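Local coordinates for TATA-binding protein (PDB 1MP9) that probably binds the TATA box of archaeal promoters as a general transcription factor, helping to activate genes transcribed by RNA polymerase, at residues 11-16 and 173-178; 142-145 and 150-153. One frame throughout, in Å; residues are numbered along the deposited sequence.

Contact 1: 11-16 and 173-178; sequences AVVNIE and KAVKKI
V175 meets A11 and V13 with one methyl each, so that its isopropyl group spans the start of the strand, from A11 just ahead of it to V13 within it. Its CG1 stands anti to the backbone N (chi1 173°) and approaches A11 CB at 3.9 Å, while CG2, anti to the carbonyl carbon, lies 4.0 Å from V13 CG2. A11 presents its single methyl with the bond from CA aimed at the helix. V13 also points toward the helix, but here the two valines run past each other in opposite directions and meet through one methyl apiece, with no polar bond across the contact. V13 also packs on V171 and H172, one turn before V175 in the helix. The contact belongs to the saddle of the TBP fold, in which a long curved antiparallel sheet shared by two repeats carries helices on its convex side; helix 168-184 here reaches the start of strand 12-23. Y9, A113 and L115 also pack on V175, so the valine is buried although the two segments bury only 106 Å² between them, both sides summed. Along the strand, N14 ND2 gives a hydrogen bond of 2.9 Å to E16 OE2, fairly straight at 161°. The acceptor lies in the amide plane of N14, whereas the donor stands well above the carboxylate plane of E16. S112 OG is a second partner of E16 OE2, which helps to fix that carboxylate beside the neighbouring strand 103-114.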
# COMPACT_ATOMS: atom_id res chain seq x y z
N ALA A 11 16.70 3.06 -13.26
CA ALA A 11 16.23 2.64 -11.94
C ALA A 11 17.14 1.61 -11.32
O ALA A 11 17.65 0.72 -12.00
CB ALA A 11 14.82 2.09 -12.04
N VAL A 12 17.36 1.75 -10.02
CA VAL A 12 18.21 0.85 -9.24
C VAL A 12 17.34 0.21 -8.16
O VAL A 12 16.65 0.90 -7.39
CB VAL A 12 19.37 1.62 -8.59
CG1 VAL A 12 20.18 0.69 -7.67
CG2 VAL A 12 20.27 2.23 -9.70
N VAL A 13 17.38 -1.12 -8.12
CA VAL A 13 16.60 -1.90 -7.18
C VAL A 13 17.49 -2.42 -6.06
O VAL A 13 18.59 -2.89 -6.31
CB VAL A 13 15.93 -3.13 -7.88
CG1 VAL A 13 15.22 -4.01 -6.83
CG2 VAL A 13 14.93 -2.65 -8.96
N ASN A 14 17.01 -2.32 -4.82
CA ASN A 14 17.73 -2.83 -3.67
C ASN A 14 16.80 -3.70 -2.82
O ASN A 14 15.69 -3.27 -2.49
CB ASN A 14 18.23 -1.66 -2.82
CG ASN A 14 19.16 -2.09 -1.73
OD1 ASN A 14 20.23 -2.65 -2.01
ND2 ASN A 14 18.79 -1.85 -0.48
N ILE A 15 17.22 -4.92 -2.48
CA ILE A 15 16.39 -5.77 -1.63
C ILE A 15 16.64 -5.36 -0.19
O ILE A 15 17.78 -5.34 0.26
CB ILE A 15 16.73 -7.22 -1.79
CG1 ILE A 15 16.38 -7.61 -3.24
CG2 ILE A 15 15.93 -8.09 -0.75
CD1 ILE A 15 16.55 -9.07 -3.54
N GLU A 16 15.58 -4.98 0.50
CA GLU A 16 15.69 -4.54 1.89
C GLU A 16 15.48 -5.70 2.86
O GLU A 16 16.08 -5.73 3.92
CB GLU A 16 14.63 -3.47 2.18
CG GLU A 16 14.73 -2.20 1.30
CD GLU A 16 16.07 -1.49 1.47
OE1 GLU A 16 16.77 -1.79 2.45
OE2 GLU A 16 16.43 -0.65 0.62
N LYS A 173 10.43 -6.59 -12.44
CA LYS A 173 9.40 -6.38 -13.44
C LYS A 173 8.46 -5.25 -13.04
O LYS A 173 8.08 -4.39 -13.85
CB LYS A 173 8.55 -7.63 -13.63
CG LYS A 173 7.38 -7.39 -14.59
CD LYS A 173 6.60 -8.67 -14.85
CE LYS A 173 5.38 -8.42 -15.75
NZ LYS A 173 4.68 -9.73 -15.96
N ALA A 174 8.06 -5.23 -11.78
CA ALA A 174 7.15 -4.19 -11.33
C ALA A 174 7.78 -2.78 -11.45
O ALA A 174 7.10 -1.83 -11.84
CB ALA A 174 6.73 -4.47 -9.88
N VAL A 175 9.06 -2.66 -11.13
CA VAL A 175 9.72 -1.35 -11.19
C VAL A 175 9.78 -0.85 -12.63
O VAL A 175 9.35 0.26 -12.90
CB VAL A 175 11.17 -1.41 -10.55
CG1 VAL A 175 11.91 -0.09 -10.76
CG2 VAL A 175 11.05 -1.69 -9.03
N LYS A 176 10.29 -1.66 -13.56
CA LYS A 176 10.34 -1.25 -14.96
C LYS A 176 8.93 -0.95 -15.49
O LYS A 176 8.76 -0.05 -16.29
CB LYS A 176 10.97 -2.33 -15.88
CG LYS A 176 10.96 -1.85 -17.37
CD LYS A 176 11.44 -2.86 -18.41
CE LYS A 176 11.17 -2.35 -19.88
NZ LYS A 176 11.67 -0.97 -20.11
N LYS A 177 7.94 -1.72 -15.06
CA LYS A 177 6.58 -1.50 -15.53
C LYS A 177 6.01 -0.14 -15.13
O LYS A 177 5.49 0.59 -15.97
CB LYS A 177 5.65 -2.61 -15.01
CG LYS A 177 4.25 -2.67 -15.66
CD LYS A 177 3.59 -4.02 -15.28
CE LYS A 177 2.07 -4.01 -15.50
NZ LYS A 177 1.47 -5.38 -15.28
N ILE A 178 6.10 0.23 -13.85
CA ILE A 178 5.54 1.50 -13.45
C ILE A 178 6.35 2.63 -14.02
O ILE A 178 5.82 3.69 -14.33
CB ILE A 178 5.42 1.60 -11.88
CG1 ILE A 178 4.52 2.78 -11.50
CG2 ILE A 178 6.75 1.71 -11.25
CD1 ILE A 178 3.09 2.60 -11.89

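Contact 2: 142-145 and 150-153; sequences IYRM and VVLL
The Y143 ring takes L152 CD1 obliquely at its CD2 atom, 4.0 Å away, the two side chains lying alongside and pointing the same way. Between these residues run the two bonds of an antiparallel hydrogen-bonded pair: Y143 N to L152 O at 2.9 Å and L152 N to Y143 O at 2.8 Å, each donor in the carbonyl plane. M145 N adds a bond to V150 O, nearly in line with that carbonyl; the return bond from V150 N is weak. M145 bends at chi3 (-87°), and its CE comes 4.1 Å from L152 CD1, while its CB packs on V150 CG2. I142, R144, V151 and L153 project from the other face of this beta hairpin. I142 divides its branches: CG1 runs beside L153 CD2 at 3.7 Å, and CG2, anti to the backbone N, crosses V151 CG1 at 3.8 Å. With an alanine in place of I142, both branches go, and a gap would probably open beside V151 CG1 and L153 CD2. This face is consistent with part of the concave, DNA-binding underside of the saddle, but here a second subunit covers it: R144 NH1 is hydrogen-bonded to M145 O of that subunit, and the two copies of R144 pack together. Within the sheet, strand 150-154 is flanked on its far side by strand 159-165, through backbone hydrogen bonds of V151 with T163 and L153 with V161, and I142 makes one with M132 of strand 131-132, at one edge of the sheet within this chain, while I178 of helix 168-184 rests on L152.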
# COMPACT_ATOMS: atom_id res chain seq x y z
N ILE A 142 0.17 5.33 -3.65
CA ILE A 142 0.18 3.90 -3.43
C ILE A 142 -0.51 3.28 -4.63
O ILE A 142 -1.62 3.67 -5.01
CB ILE A 142 -0.57 3.53 -2.12
CG1 ILE A 142 0.13 4.19 -0.94
CG2 ILE A 142 -0.61 1.99 -1.93
CD1 ILE A 142 -0.57 3.98 0.42
N TYR A 143 0.16 2.31 -5.23
CA TYR A 143 -0.36 1.64 -6.41
C TYR A 143 -0.44 0.13 -6.16
O TYR A 143 0.56 -0.52 -5.80
CB TYR A 143 0.58 1.93 -7.60
CG TYR A 143 0.09 1.39 -8.91
CD1 TYR A 143 -0.84 2.09 -9.66
CD2 TYR A 143 0.55 0.17 -9.40
CE1 TYR A 143 -1.32 1.59 -10.88
CE2 TYR A 143 0.08 -0.35 -10.62
CZ TYR A 143 -0.86 0.37 -11.36
OH TYR A 143 -1.32 -0.09 -12.57
N ARG A 144 -1.63 -0.42 -6.29
CA ARG A 144 -1.84 -1.85 -6.09
C ARG A 144 -1.76 -2.46 -7.50
O ARG A 144 -2.65 -2.26 -8.34
CB ARG A 144 -3.22 -2.10 -5.47
CG ARG A 144 -3.44 -3.60 -5.15
CD ARG A 144 -4.76 -3.82 -4.42
NE ARG A 144 -4.99 -5.24 -4.11
CZ ARG A 144 -5.73 -5.70 -3.10
NH1 ARG A 144 -6.34 -4.87 -2.25
NH2 ARG A 144 -5.91 -7.02 -2.99
N MET A 145 -0.67 -3.18 -7.75
CA MET A 145 -0.41 -3.77 -9.07
C MET A 145 -0.89 -5.21 -9.09
O MET A 145 -0.80 -5.91 -8.08
CB MET A 145 1.09 -3.73 -9.36
CG MET A 145 1.51 -4.22 -10.77
SD MET A 145 3.27 -3.80 -11.10
CE MET A 145 3.03 -2.08 -11.78
N VAL A 150 1.89 -6.92 -6.45
CA VAL A 150 2.67 -6.19 -5.45
C VAL A 150 2.01 -4.87 -5.14
O VAL A 150 1.11 -4.42 -5.85
CB VAL A 150 4.13 -5.87 -5.99
CG1 VAL A 150 4.85 -7.18 -6.39
CG2 VAL A 150 4.08 -4.96 -7.25
N VAL A 151 2.46 -4.24 -4.07
CA VAL A 151 1.94 -2.93 -3.73
C VAL A 151 3.16 -2.02 -3.82
O VAL A 151 4.26 -2.37 -3.36
CB VAL A 151 1.34 -2.89 -2.31
CG1 VAL A 151 1.09 -1.43 -1.91
CG2 VAL A 151 -0.01 -3.67 -2.27
N LEU A 152 2.98 -0.87 -4.46
CA LEU A 152 4.07 0.08 -4.62
C LEU A 152 3.83 1.36 -3.86
O LEU A 152 2.72 1.87 -3.86
CB LEU A 152 4.21 0.47 -6.08
CG LEU A 152 4.32 -0.63 -7.13
CD1 LEU A 152 4.45 0.02 -8.53
CD2 LEU A 152 5.54 -1.52 -6.79
N LEU A 153 4.87 1.89 -3.22
CA LEU A 153 4.79 3.21 -2.55
C LEU A 153 5.73 4.00 -3.48
O LEU A 153 6.86 3.60 -3.68
CB LEU A 153 5.37 3.17 -1.13
CG LEU A 153 4.74 2.13 -0.21
CD1 LEU A 153 5.36 2.24 1.17
CD2 LEU A 153 3.23 2.35 -0.10

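After a short N-terminal loop the chain enters strand 12-23, and contact 1 stays open until helix 168-184 returns to it across 156 intervening residues, closing a loop that takes in most of both repeats. Contact 2 is nested inside that loop: strand 141-145 turns back through only four residues into strand 150-154, all within the second repeat. The contact centres lie about 12 Å apart, yet the two touch through the helix, where A174 CB reaches M145 SD at 3.7 Å and V150 CG2 at 3.8 Å. One helix thus bridges the sheet, from strand 12-23 to the hairpin 141-154 near one edge of the sheet.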